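Local atomic coordinates of beta-fructofuranosidase (Arabidopsis thaliana, PDB entry 2OXB), a protein that hydrolyses terminal fructose from beta-fructofuranosides in the plant cell wall, taking sucrose and 1-kestose, and less readily neokestose and levan, as substrates. Residues 71-76 with 92-97; 166-171 with 191-196; 202-207 with 227-232; 414-419 with 501-506; 420-425 with 447-452. The protein carries 1 engineered substitution. All coordinates share one frame; numbering follows the deposited sequence.

Contact 1. Residues 71-76 with 92-97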
# COMPACT_ATOMS: atom_id res chain seq x y z
N PRO A 71 -21.32 -5.64 24.26
CA PRO A 71 -22.34 -5.88 23.24
C PRO A 71 -21.93 -5.41 21.84
O PRO A 71 -21.71 -6.21 20.94
CB PRO A 71 -23.54 -5.10 23.77
CG PRO A 71 -23.36 -5.17 25.25
CD PRO A 71 -21.89 -4.91 25.41
N PHE A 72 -21.80 -4.08 21.72
CA PHE A 72 -21.45 -3.39 20.48
C PHE A 72 -20.31 -3.94 19.61
O PHE A 72 -20.00 -3.38 18.56
CB PHE A 72 -21.21 -1.90 20.78
CG PHE A 72 -20.16 -1.63 21.83
CD1 PHE A 72 -18.80 -1.73 21.54
CD2 PHE A 72 -20.54 -1.23 23.11
CE1 PHE A 72 -17.81 -1.43 22.50
CE2 PHE A 72 -19.57 -0.94 24.08
CZ PHE A 72 -18.21 -1.04 23.78
N ASP A 73 -19.69 -5.04 20.03
CA ASP A 73 -18.60 -5.64 19.26
C ASP A 73 -18.35 -7.06 19.74
O ASP A 73 -17.28 -7.61 19.51
CB ASP A 73 -17.31 -4.84 19.44
CG ASP A 73 -16.68 -5.08 20.79
OD1 ASP A 73 -15.44 -4.99 20.88
OD2 ASP A 73 -17.44 -5.33 21.76
N ILE A 74 -19.34 -7.63 20.40
CA ILE A 74 -19.25 -8.97 20.96
C ILE A 74 -18.91 -10.00 19.87
O ILE A 74 -18.44 -11.09 20.16
CB ILE A 74 -20.59 -9.32 21.71
CG1 ILE A 74 -20.31 -10.07 23.01
CG2 ILE A 74 -21.53 -10.11 20.80
CD1 ILE A 74 -19.85 -11.48 22.83
N ASN A 75 -19.12 -9.64 18.61
CA ASN A 75 -18.85 -10.58 17.54
C ASN A 75 -17.64 -10.28 16.65
O ASN A 75 -17.36 -11.00 15.68
CB ASN A 75 -20.11 -10.77 16.70
CG ASN A 75 -21.07 -11.74 17.33
OD1 ASN A 75 -20.83 -12.95 17.31
ND2 ASN A 75 -22.14 -11.24 17.93
N GLY A 76 -16.89 -9.24 17.00
CA GLY A 76 -15.72 -8.90 16.23
C GLY A 76 -15.25 -7.47 16.36
O GLY A 76 -16.03 -6.56 16.63
N ILE A 92 -10.35 6.70 18.74
CA ILE A 92 -10.46 5.66 17.70
C ILE A 92 -11.90 5.40 17.26
O ILE A 92 -12.83 5.46 18.06
CB ILE A 92 -9.81 4.30 18.14
CG1 ILE A 92 -8.29 4.36 17.96
CG2 ILE A 92 -10.38 3.14 17.31
CD1 ILE A 92 -7.55 3.14 18.43
N LEU A 93 -12.06 5.14 15.97
CA LEU A 93 -13.37 4.84 15.41
C LEU A 93 -13.25 3.47 14.75
O LEU A 93 -12.62 3.33 13.71
CB LEU A 93 -13.76 5.91 14.39
CG LEU A 93 -14.33 7.23 14.95
CD1 LEU A 93 -13.32 7.87 15.89
CD2 LEU A 93 -14.66 8.19 13.81
N TYR A 94 -13.84 2.45 15.37
CA TYR A 94 -13.77 1.11 14.80
C TYR A 94 -15.15 0.46 14.70
O TYR A 94 -16.06 0.78 15.47
CB TYR A 94 -12.84 0.21 15.63
CG TYR A 94 -13.50 -0.37 16.85
CD1 TYR A 94 -14.09 -1.63 16.82
CD2 TYR A 94 -13.54 0.35 18.04
CE1 TYR A 94 -14.70 -2.16 17.95
CE2 TYR A 94 -14.15 -0.18 19.17
CZ TYR A 94 -14.73 -1.43 19.12
OH TYR A 94 -15.32 -1.94 20.25
N THR A 95 -15.27 -0.44 13.73
CA THR A 95 -16.49 -1.18 13.44
C THR A 95 -16.58 -2.47 14.25
O THR A 95 -15.78 -3.39 14.05
CB THR A 95 -16.58 -1.59 11.94
OG1 THR A 95 -16.30 -0.46 11.10
CG2 THR A 95 -17.98 -2.13 11.60
N GLY A 96 -17.55 -2.55 15.15
CA GLY A 96 -17.73 -3.75 15.94
C GLY A 96 -18.96 -4.50 15.44
O GLY A 96 -19.80 -3.94 14.73
N ILE A 97 -19.09 -5.77 15.80
CA ILE A 97 -20.24 -6.55 15.37
C ILE A 97 -21.04 -6.87 16.63
O ILE A 97 -20.55 -7.59 17.50
CB ILE A 97 -19.82 -7.87 14.68
CG1 ILE A 97 -18.55 -7.66 13.85
CG2 ILE A 97 -20.95 -8.39 13.80
CD1 ILE A 97 -18.69 -6.58 12.77

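Contact 2. Residues 166-171 with 191-196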
# COMPACT_ATOMS: atom_id res chain seq x y z
N HIS A 166 -27.10 -1.97 -3.48
CA HIS A 166 -27.34 -2.71 -4.73
C HIS A 166 -26.21 -2.48 -5.75
O HIS A 166 -26.42 -1.94 -6.84
CB HIS A 166 -28.70 -2.30 -5.33
CG HIS A 166 -29.88 -2.64 -4.47
ND1 HIS A 166 -30.24 -3.94 -4.17
CD2 HIS A 166 -30.81 -1.85 -3.88
CE1 HIS A 166 -31.34 -3.93 -3.42
NE2 HIS A 166 -31.70 -2.67 -3.23
N ARG A 167 -25.00 -2.91 -5.39
CA ARG A 167 -23.83 -2.74 -6.26
C ARG A 167 -23.33 -1.30 -6.35
O ARG A 167 -22.26 -1.04 -6.92
CB ARG A 167 -24.11 -3.30 -7.66
CG ARG A 167 -23.97 -4.81 -7.68
CD ARG A 167 -24.69 -5.48 -8.81
NE ARG A 167 -24.71 -6.93 -8.62
CZ ARG A 167 -25.36 -7.56 -7.64
NH1 ARG A 167 -26.07 -6.88 -6.75
NH2 ARG A 167 -25.31 -8.88 -7.56
N ARG A 168 -24.08 -0.38 -5.76
CA ARG A 168 -23.69 1.03 -5.78
C ARG A 168 -22.72 1.36 -4.63
O ARG A 168 -23.15 1.66 -3.52
CB ARG A 168 -24.93 1.93 -5.70
CG ARG A 168 -24.68 3.42 -6.05
CD ARG A 168 -25.74 4.32 -5.38
NE ARG A 168 -25.93 5.65 -6.00
CZ ARG A 168 -26.39 5.85 -7.23
NH1 ARG A 168 -26.70 4.83 -8.02
NH2 ARG A 168 -26.57 7.08 -7.67
N GLY A 169 -21.42 1.31 -4.91
CA GLY A 169 -20.42 1.62 -3.90
C GLY A 169 -20.42 3.09 -3.49
O GLY A 169 -20.58 4.00 -4.31
N LEU A 170 -20.25 3.35 -2.20
CA LEU A 170 -20.23 4.72 -1.74
C LEU A 170 -19.52 4.87 -0.39
O LEU A 170 -18.95 3.91 0.12
CB LEU A 170 -21.68 5.26 -1.66
CG LEU A 170 -22.80 4.29 -1.26
CD1 LEU A 170 -22.45 3.61 0.04
CD2 LEU A 170 -24.12 5.05 -1.10
N ALA A 171 -19.56 6.09 0.14
CA ALA A 171 -18.94 6.43 1.42
C ALA A 171 -19.94 7.24 2.23
O ALA A 171 -20.08 8.44 2.01
CB ALA A 171 -17.68 7.25 1.18
N TYR A 191 -19.49 8.35 -4.70
CA TYR A 191 -19.99 7.01 -4.97
C TYR A 191 -19.68 6.69 -6.43
O TYR A 191 -19.34 7.57 -7.21
CB TYR A 191 -21.51 6.94 -4.73
CG TYR A 191 -22.33 7.71 -5.76
CD1 TYR A 191 -22.67 7.13 -6.99
CD2 TYR A 191 -22.71 9.03 -5.53
CE1 TYR A 191 -23.36 7.85 -7.96
CE2 TYR A 191 -23.40 9.76 -6.50
CZ TYR A 191 -23.72 9.17 -7.71
OH TYR A 191 -24.38 9.90 -8.67
N ASP A 192 -19.81 5.42 -6.79
CA ASP A 192 -19.56 4.98 -8.16
C ASP A 192 -20.44 3.75 -8.45
O ASP A 192 -20.55 2.86 -7.61
CB ASP A 192 -18.07 4.63 -8.34
CG ASP A 192 -17.18 5.86 -8.55
OD1 ASP A 192 -17.07 6.70 -7.65
OD2 ASP A 192 -16.59 5.97 -9.64
N ASP A 193 -21.07 3.71 -9.62
CA ASP A 193 -21.93 2.58 -9.99
C ASP A 193 -21.13 1.51 -10.72
O ASP A 193 -20.24 1.82 -11.50
CB ASP A 193 -23.11 3.04 -10.86
CG ASP A 193 -24.43 3.10 -10.10
OD1 ASP A 193 -25.25 3.99 -10.39
OD2 ASP A 193 -24.64 2.24 -9.21
N GLY A 194 -21.47 0.25 -10.45
CA GLY A 194 -20.76 -0.86 -11.06
C GLY A 194 -19.92 -1.53 -10.00
O GLY A 194 -20.20 -2.66 -9.62
N SER A 195 -18.90 -0.83 -9.51
CA SER A 195 -18.02 -1.35 -8.47
C SER A 195 -18.83 -1.76 -7.25
O SER A 195 -19.73 -1.04 -6.81
CB SER A 195 -17.01 -0.29 -8.06
OG SER A 195 -17.66 0.85 -7.53
N GLY A 196 -18.51 -2.92 -6.69
CA GLY A 196 -19.25 -3.38 -5.53
C GLY A 196 -19.05 -2.49 -4.32
O GLY A 196 -18.92 -1.27 -4.42

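Contact 3. Residues 202-207 with 227-232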
# COMPACT_ATOMS: atom_id res chain seq x y z
N ASP A 202 -10.48 6.24 2.70
CA ASP A 202 -9.56 7.16 3.32
C ASP A 202 -9.67 8.48 2.61
O ASP A 202 -9.64 8.54 1.39
CB ASP A 202 -8.14 6.61 3.24
CG ASP A 202 -7.16 7.46 3.98
OD1 ASP A 202 -7.44 7.80 5.15
OD2 ASP A 202 -6.11 7.80 3.41
N PHE A 203 -9.83 9.55 3.37
CA PHE A 203 -9.96 10.86 2.77
C PHE A 203 -8.96 11.79 3.43
O PHE A 203 -8.92 11.89 4.66
CB PHE A 203 -11.39 11.37 2.95
CG PHE A 203 -11.72 12.54 2.09
CD1 PHE A 203 -11.84 12.39 0.71
CD2 PHE A 203 -11.93 13.80 2.65
CE1 PHE A 203 -12.17 13.47 -0.11
CE2 PHE A 203 -12.26 14.89 1.86
CZ PHE A 203 -12.38 14.73 0.47
N PHE A 204 -8.14 12.45 2.61
CA PHE A 204 -7.08 13.36 3.06
C PHE A 204 -6.61 14.36 1.97
O PHE A 204 -6.61 14.04 0.78
CB PHE A 204 -5.86 12.54 3.53
CG PHE A 204 -5.19 11.77 2.43
CD1 PHE A 204 -4.29 12.39 1.56
CD2 PHE A 204 -5.52 10.43 2.20
CE1 PHE A 204 -3.74 11.69 0.49
CE2 PHE A 204 -4.97 9.73 1.13
CZ PHE A 204 -4.08 10.35 0.27
N PRO A 205 -6.19 15.57 2.38
CA PRO A 205 -5.71 16.61 1.47
C PRO A 205 -4.21 16.51 1.17
O PRO A 205 -3.45 15.90 1.93
CB PRO A 205 -6.04 17.88 2.23
CG PRO A 205 -5.66 17.50 3.61
CD PRO A 205 -6.26 16.10 3.76
N VAL A 206 -3.79 17.10 0.06
CA VAL A 206 -2.38 17.14 -0.33
C VAL A 206 -2.10 18.50 -0.99
O VAL A 206 -2.86 18.97 -1.84
CB VAL A 206 -2.00 15.98 -1.31
CG1 VAL A 206 -2.07 14.64 -0.59
CG2 VAL A 206 -2.93 15.97 -2.51
N THR A 207 -1.03 19.15 -0.56
CA THR A 207 -0.67 20.44 -1.11
C THR A 207 -0.24 20.13 -2.55
O THR A 207 0.27 19.04 -2.80
CB THR A 207 0.48 21.05 -0.27
OG1 THR A 207 0.64 22.43 -0.58
CG2 THR A 207 1.78 20.31 -0.52
N LYS A 227 -5.46 19.95 -2.45
CA LYS A 227 -6.19 19.07 -3.35
C LYS A 227 -6.68 17.94 -2.45
O LYS A 227 -6.32 17.89 -1.28
CB LYS A 227 -5.25 18.50 -4.43
CG LYS A 227 -5.93 18.13 -5.74
CD LYS A 227 -6.40 19.37 -6.50
CE LYS A 227 -5.25 20.11 -7.19
NZ LYS A 227 -4.58 19.29 -8.25
N HIS A 228 -7.51 17.05 -2.98
CA HIS A 228 -7.99 15.94 -2.18
C HIS A 228 -7.89 14.59 -2.86
O HIS A 228 -8.03 14.48 -4.08
CB HIS A 228 -9.41 16.20 -1.68
CG HIS A 228 -9.46 17.13 -0.51
ND1 HIS A 228 -9.10 18.46 -0.62
CD2 HIS A 228 -9.69 16.91 0.80
CE1 HIS A 228 -9.11 19.01 0.58
NE2 HIS A 228 -9.46 18.09 1.46
N VAL A 229 -7.61 13.58 -2.03
CA VAL A 229 -7.47 12.20 -2.46
C VAL A 229 -8.37 11.27 -1.63
O VAL A 229 -8.19 11.11 -0.42
CB VAL A 229 -6.01 11.67 -2.29
CG1 VAL A 229 -5.87 10.31 -2.97
CG2 VAL A 229 -5.01 12.67 -2.84
N LEU A 230 -9.34 10.67 -2.30
CA LEU A 230 -10.23 9.72 -1.67
C LEU A 230 -9.79 8.39 -2.24
O LEU A 230 -9.77 8.20 -3.45
CB LEU A 230 -11.69 9.97 -2.04
CG LEU A 230 -12.72 8.93 -1.54
CD1 LEU A 230 -12.95 9.12 -0.07
CD2 LEU A 230 -14.04 9.05 -2.29
N LYS A 231 -9.41 7.48 -1.34
CA LYS A 231 -8.97 6.13 -1.68
C LYS A 231 -9.93 5.16 -1.00
O LYS A 231 -10.39 5.42 0.13
CB LYS A 231 -7.52 5.93 -1.18
CG LYS A 231 -7.04 4.47 -1.14
CD LYS A 231 -7.45 3.78 0.15
CE LYS A 231 -7.14 2.30 0.11
NZ LYS A 231 -7.60 1.58 1.34
N ILE A 232 -10.25 4.06 -1.67
CA ILE A 232 -11.15 3.07 -1.08
C ILE A 232 -10.77 1.68 -1.56
O ILE A 232 -10.49 1.48 -2.74
CB ILE A 232 -12.64 3.35 -1.43
CG1 ILE A 232 -12.99 2.75 -2.79
CG2 ILE A 232 -12.93 4.85 -1.41
CD1 ILE A 232 -13.56 1.34 -2.68

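Contact 4. Residues 414-419 with 501-506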
# COMPACT_ATOMS: atom_id res chain seq x y z
N LEU A 414 16.03 -12.84 -5.78
CA LEU A 414 15.87 -14.18 -5.22
C LEU A 414 16.02 -15.19 -6.34
O LEU A 414 15.35 -16.21 -6.35
CB LEU A 414 14.49 -14.37 -4.56
CG LEU A 414 14.21 -13.76 -3.18
CD1 LEU A 414 13.99 -12.27 -3.35
CD2 LEU A 414 12.99 -14.41 -2.54
N ALA A 415 16.88 -14.88 -7.29
CA ALA A 415 17.11 -15.79 -8.40
C ALA A 415 17.82 -17.03 -7.87
O ALA A 415 18.61 -16.96 -6.93
CB ALA A 415 17.93 -15.11 -9.47
N SER A 416 17.52 -18.17 -8.48
CA SER A 416 18.10 -19.45 -8.07
C SER A 416 19.54 -19.59 -8.57
O SER A 416 20.07 -18.69 -9.22
CB SER A 416 17.22 -20.58 -8.63
OG SER A 416 17.40 -21.78 -7.92
N LYS A 417 20.19 -20.71 -8.26
CA LYS A 417 21.57 -20.92 -8.69
C LYS A 417 21.70 -20.61 -10.18
O LYS A 417 22.29 -19.59 -10.57
CB LYS A 417 22.00 -22.37 -8.42
CG LYS A 417 20.85 -23.30 -8.04
CD LYS A 417 20.25 -22.96 -6.67
CE LYS A 417 21.19 -23.35 -5.54
NZ LYS A 417 20.56 -23.33 -4.20
N ASN A 418 21.12 -21.47 -11.00
CA ASN A 418 21.15 -21.36 -12.47
C ASN A 418 19.79 -20.98 -13.09
O ASN A 418 19.40 -21.52 -14.13
CB ASN A 418 21.61 -22.70 -13.04
CG ASN A 418 21.00 -23.88 -12.30
OD1 ASN A 418 19.79 -24.09 -12.33
ND2 ASN A 418 21.84 -24.64 -11.62
N LEU A 419 19.07 -20.06 -12.44
CA LEU A 419 17.78 -19.56 -12.89
C LEU A 419 16.60 -20.52 -13.06
O LEU A 419 15.72 -20.26 -13.88
CB LEU A 419 17.93 -18.77 -14.20
CG LEU A 419 18.58 -17.38 -14.17
CD1 LEU A 419 18.44 -16.78 -15.56
CD2 LEU A 419 17.92 -16.48 -13.13
N PRO A 501 10.27 -19.30 -3.09
CA PRO A 501 11.23 -20.17 -3.78
C PRO A 501 11.75 -21.29 -2.90
O PRO A 501 11.90 -21.13 -1.68
CB PRO A 501 12.33 -19.20 -4.19
CG PRO A 501 12.38 -18.30 -2.99
CD PRO A 501 10.91 -18.04 -2.69
N LYS A 502 12.03 -22.43 -3.52
CA LYS A 502 12.55 -23.60 -2.81
C LYS A 502 14.09 -23.66 -2.81
O LYS A 502 14.68 -24.26 -1.92
CB LYS A 502 11.96 -24.88 -3.41
CG LYS A 502 10.49 -25.12 -3.08
CD LYS A 502 10.29 -25.63 -1.64
CE LYS A 502 10.62 -27.12 -1.51
NZ LYS A 502 10.41 -27.70 -0.14
N LEU A 503 14.71 -23.03 -3.81
CA LEU A 503 16.17 -22.98 -3.94
C LEU A 503 16.73 -21.61 -3.59
O LEU A 503 17.85 -21.49 -3.12
CB LEU A 503 16.60 -23.34 -5.37
CG LEU A 503 16.55 -24.81 -5.76
CD1 LEU A 503 16.38 -24.92 -7.27
CD2 LEU A 503 17.79 -25.53 -5.29
N ALA A 504 15.94 -20.57 -3.83
CA ALA A 504 16.37 -19.21 -3.55
C ALA A 504 16.01 -18.78 -2.12
O ALA A 504 15.02 -18.07 -1.90
CB ALA A 504 15.76 -18.25 -4.55
N ILE A 505 16.83 -19.21 -1.16
CA ILE A 505 16.61 -18.89 0.24
C ILE A 505 17.91 -18.79 1.07
O ILE A 505 18.91 -19.44 0.77
CB ILE A 505 15.66 -19.92 0.90
CG1 ILE A 505 15.99 -21.34 0.42
CG2 ILE A 505 14.21 -19.58 0.55
CD1 ILE A 505 15.19 -22.43 1.10
N GLY A 506 17.87 -17.94 2.10
CA GLY A 506 19.01 -17.75 2.97
C GLY A 506 20.28 -17.32 2.25
O GLY A 506 20.29 -16.35 1.49

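Contact 5. Residues 420-425 with 447-452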
# COMPACT_ATOMS: atom_id res chain seq x y z
N GLU A 420 16.58 -21.62 -12.31
CA GLU A 420 15.45 -22.54 -12.42
C GLU A 420 14.23 -21.83 -11.84
O GLU A 420 13.10 -22.13 -12.20
CB GLU A 420 15.73 -23.87 -11.68
CG GLU A 420 16.36 -23.77 -10.29
CD GLU A 420 17.88 -23.73 -10.35
OE1 GLU A 420 18.42 -22.64 -10.63
OE2 GLU A 420 18.51 -24.78 -10.12
N GLU A 421 14.48 -20.89 -10.93
CA GLU A 421 13.41 -20.11 -10.33
C GLU A 421 13.95 -18.72 -10.01
O GLU A 421 14.94 -18.58 -9.29
CB GLU A 421 12.84 -20.79 -9.07
CG GLU A 421 13.70 -20.72 -7.84
CD GLU A 421 13.17 -21.59 -6.70
OE1 GLU A 421 13.84 -21.66 -5.65
OE2 GLU A 421 12.10 -22.20 -6.85
N TYR A 422 13.33 -17.70 -10.59
CA TYR A 422 13.73 -16.31 -10.38
C TYR A 422 12.53 -15.38 -10.56
O TYR A 422 11.49 -15.77 -11.11
CB TYR A 422 14.83 -15.91 -11.39
CG TYR A 422 14.39 -16.08 -12.82
CD1 TYR A 422 13.75 -15.05 -13.51
CD2 TYR A 422 14.47 -17.34 -13.44
CE1 TYR A 422 13.20 -15.26 -14.77
CE2 TYR A 422 13.92 -17.56 -14.70
CZ TYR A 422 13.29 -16.53 -15.36
OH TYR A 422 12.70 -16.78 -16.58
N THR A 423 12.68 -14.15 -10.08
CA THR A 423 11.64 -13.14 -10.20
C THR A 423 12.22 -12.05 -11.07
O THR A 423 13.39 -11.74 -10.97
CB THR A 423 11.23 -12.62 -8.82
OG1 THR A 423 10.38 -13.59 -8.19
CG2 THR A 423 10.49 -11.30 -8.93
N SER A 424 11.41 -11.49 -11.96
CA SER A 424 11.95 -10.50 -12.87
C SER A 424 11.14 -9.24 -13.11
O SER A 424 10.25 -9.21 -13.94
CB SER A 424 12.22 -11.19 -14.20
OG SER A 424 11.14 -12.06 -14.52
N VAL A 425 11.48 -8.19 -12.37
CA VAL A 425 10.83 -6.91 -12.55
C VAL A 425 11.68 -6.19 -13.59
O VAL A 425 12.91 -6.15 -13.48
CB VAL A 425 10.82 -6.12 -11.24
CG1 VAL A 425 10.28 -4.73 -11.48
CG2 VAL A 425 9.98 -6.86 -10.21
N GLN A 447 6.03 -13.17 -12.29
CA GLN A 447 6.01 -14.11 -11.17
C GLN A 447 5.89 -15.57 -11.61
O GLN A 447 5.96 -16.48 -10.78
CB GLN A 447 4.87 -13.71 -10.25
CG GLN A 447 4.81 -12.19 -10.01
CD GLN A 447 5.79 -11.72 -8.95
OE1 GLN A 447 6.18 -10.55 -8.91
NE2 GLN A 447 6.19 -12.63 -8.06
N SER A 448 5.71 -15.77 -12.91
CA SER A 448 5.57 -17.09 -13.54
C SER A 448 6.59 -18.15 -13.10
O SER A 448 6.25 -19.32 -13.01
CB SER A 448 5.67 -16.92 -15.05
OG SER A 448 6.91 -16.32 -15.38
N ARG A 449 7.83 -17.75 -12.88
CA ARG A 449 8.87 -18.68 -12.43
C ARG A 449 9.44 -18.29 -11.06
O ARG A 449 10.52 -18.74 -10.69
CB ARG A 449 10.02 -18.77 -13.45
CG ARG A 449 9.76 -19.63 -14.71
CD ARG A 449 9.03 -18.87 -15.82
NE ARG A 449 7.88 -19.61 -16.35
CZ ARG A 449 7.94 -20.83 -16.89
NH1 ARG A 449 9.10 -21.46 -16.98
NH2 ARG A 449 6.83 -21.41 -17.32
N SER A 450 8.71 -17.46 -10.31
CA SER A 450 9.17 -17.02 -9.00
C SER A 450 9.54 -18.15 -8.04
O SER A 450 10.33 -17.95 -7.12
CB SER A 450 8.12 -16.13 -8.32
OG SER A 450 8.18 -14.79 -8.81
N SER A 451 8.98 -19.34 -8.25
CA SER A 451 9.28 -20.47 -7.38
C SER A 451 9.08 -21.75 -8.14
O SER A 451 8.56 -21.74 -9.26
CB SER A 451 8.38 -20.48 -6.16
OG SER A 451 7.15 -21.09 -6.46
N LEU A 452 9.49 -22.86 -7.52
CA LEU A 452 9.37 -24.18 -8.14
C LEU A 452 8.09 -24.90 -7.74
O LEU A 452 7.62 -25.79 -8.47
CB LEU A 452 10.57 -25.05 -7.77
CG LEU A 452 11.85 -24.84 -8.55
CD1 LEU A 452 12.97 -25.65 -7.94
CD2 LEU A 452 11.62 -25.26 -10.00

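Contact 1. Residues 71-76 with 92-97
Ile97 buries the most surface here, laying its branched side chain along the turn at Asn75 and Gly76. Its CB lies 3.5 Å from Asn75 CB, while CG1 rests on the backbone of Gly76. The main chain of Ile97 grips the same turn twice: Asn75 N donates to Ile97 O at 2.7 Å, and Ile97 N donates to Gly76 O over a longer 3.3 Å. A type I beta turn from Asp73 to Gly76 holds these groups in place. Tyr94 works at the other end. Its chi1 of 81° sets the ring between its own backbone N and carbonyl carbon, and the hydroxyl reaches the 71-76 loop. There OH makes a weak 3.1 Å bond to Asp73 OD1 and meets the edge of the Phe72 ring in its plane, 3.4 Å from CE1; the two side chains cross at about a right angle. Asp73 OD1 also forms a salt bridge with Lys123. A phenylalanine in place of Tyr94 would probably cost Asp73 OD1 its weak bond from this strand and leave the Phe72 edge without its polar neighbour. Strand 93-97 runs between strands 77-81 and 103-110 in a four-stranded antiparallel sheet, a blade of the family 32 five-bladed beta-propeller, and the 71-76 loop leads into 77-81; Phe72 and Tyr94 both reach Lys123 on strand 121-123, and Ile97 touches Trp78 and Gln103.

Contact 2. Residues 166-171 with 191-196
Arg168 spreads its guanidinium over one face of the Tyr191 ring, the two planes only 18° apart and their centres 4.3 Å from each other. The stack is off-centre: NE sits over the rim near CD1, and NH2 comes within 3.3 Å of Tyr191 CE1, a cation-pi arrangement as well as a flat one. Two torsions build it. Arg168 starts with CG opposite its backbone N (chi1 -166°) and runs extended to NE, while Tyr191, at chi1 70°, holds its ring between its own N and carbonyl carbon. The same guanidinium also forms a salt bridge, Arg168 NH1 to Asp193 OD1 at 2.9 Å, with the carboxylate almost perpendicular to it. Asp193 OD2 meanwhile lies 3.4 Å from Arg168 CG, alongside the aliphatic part of the chain. A leucine in place of Arg168 would probably leave the Asp193 carboxylate without its counter-charge and strip the Tyr191 face of its flat cationic cover. Behind the arginine the backbones pair: Asp192 N donates to Gly169 O at 3.0 Å, and the return bond from Gly169 N is weak. One residue on, Leu170 CB packs against Tyr191 CB at 3.5 Å. This is the open end of the antiparallel beta hairpin formed by strands 168-176 and 182-192, the outer part of a blade in the five-bladed beta-propeller characteristic of the glycosyl hydrolase 32 catalytic domain.

Contact 3. Residues 202-207 with 227-232
Phe203 turns CG opposite its backbone N (chi1 -166°), which swings the ring across strand 227-232 to His228 and Leu230. Phe204, on the other face of the sheet, has chi1 66° and lays its ring alongside Val229, CZ 3.5 Å from Val229 CB. The Phe203 and His228 rings are offset so far that they scarcely overlap, their planes 30° apart; CE2 of Phe203 comes 3.4 Å from CD2 of His228. Leu230 meets the same phenylalanine at right angles, its CD1 3.5 Å from Phe203 CD1 and its CB at the ring edge. Pro205 CB sits over the His228 ring, 3.8 Å from its centroid, as a CH-pi contact. The two strands form an antiparallel pair in one blade of the family 32 beta-propeller, and six backbone bonds join them. Two close the ring between Asp202 and Lys231, with Asp202 N to Lys231 O at 2.7 Å; the bond from Phe204 N to Val229 O is weak. On the Phe204 face, Val206 CG2 reaches Val229 CG2 at 3.9 Å. The Lys231 ammonium is buried and satisfied by the carbonyls of Ser277 and Cys200 and the hydroxyl of Ser233, while Asp202 OD2 bonds Thr279. The Phe203 ring also meets those of Trp150 and Phe254.

Contact 4. Residues 414-419 with 501-506
Pro501 meets Leu414 through CG, 4.0 Å from Leu414 CD2, and the two side chains cross at a slant; the carbonyl oxygen of this proline is bonded to Tyr4 OH. Leu503 comes next and buries the most surface of the six. Its CB is directed at 414-419, and Leu503 CD1 lies 3.4 Å from Ser416 OG, with the other methyl, CD2, 3.8 Å from Lys417 CD. That lysine chain, bent at chi2 and chi3, curls over Leu503 at about a right angle, and its ammonium makes a weak 3.4 Å bond to Leu503 O. The lysine thus covers the leucine with its methylenes and reaches the backbone with its charged end. Leu503 O accepts a further bond from Ser508 OG. Both segments belong to the C-terminal beta-sandwich of family 32 enzymes: strand 406-415 turns a corner at Leu414 as it ends, and 501-506 is part of the connection from strand 493-498 to strand 510-515. Ala504, the centre of an inverse gamma turn, directs its methyl at the first segment, near Leu414 CB.

Contact 5. Residues 420-425 with 447-452
Thr423 OG1 and Ser450 OG meet hydroxyl to hydroxyl at 2.6 Å, a hydrogen bond in which either could be the donor. Both oxygens stand opposite their own carbonyl carbons (chi1 -77° and -80°), which brings the two short side chains together across the gap. A residue or two back, the main chains touch: Tyr422 N makes a weak 3.0 Å bond to Arg449 O, and the same oxygen receives a CA-H...O contact from Glu421 CA at 3.2 Å. Arg449 CB comes near the Tyr422 ring. Glu421, beyond a chi1 of 74°, is extended, carrying the carboxylate across to Leu452, whose N is 2.8 Å from OE2. This carboxylate is buried and draws on several backbone N-H groups, OE1 bonding to those of Leu503 and Ala504 and OE2 weakly to that of Lys502, so a negative charge here would probably be well offset. Outside this first shell, a type I beta turn from Gln447 to Ser450, closed by Ser450 N on Gln447 O at 3.0 Å, sets the seryl hydroxyl and the Arg449 carbonyl facing the strand. Gln447 in turn is anchored by Ser497 OG and Ser445 OG on its OE1 and by Lys458 on its O. In the C-terminal beta-sandwich of family 32 enzymes, strand 423-431 lies between strands 406-415 and 439-446; 420-425 leads into it, Thr423 pairing with Val413, and 447-452 leaves strand 439-446 for strand 461-465.

How the contacts relate
Contacts 1, 2 and 3 belong to the N-terminal catalytic domain, contacts 4 and 5 to the C-terminal one. Contact 3 lies nearest the centre of the chain (about 15 Å between centres), with none of its touching residues exposed, and relies on regular strand pairing with aromatic and aliphatic side chains on both faces. Contact 2 is partly exposed and adds a salt bridge and a flat cation-pi stack to its hairpin; contact 1, largely buried, joins a partly exposed loop to a strand through turn hydrogen bonds. Contacts 4 and 5 touch, their centres about 9 Å apart, and share a sheet through strands 406-415 and 423-431, contact 4 being chiefly apolar and contact 5 polar. Both lie away from the substrate site.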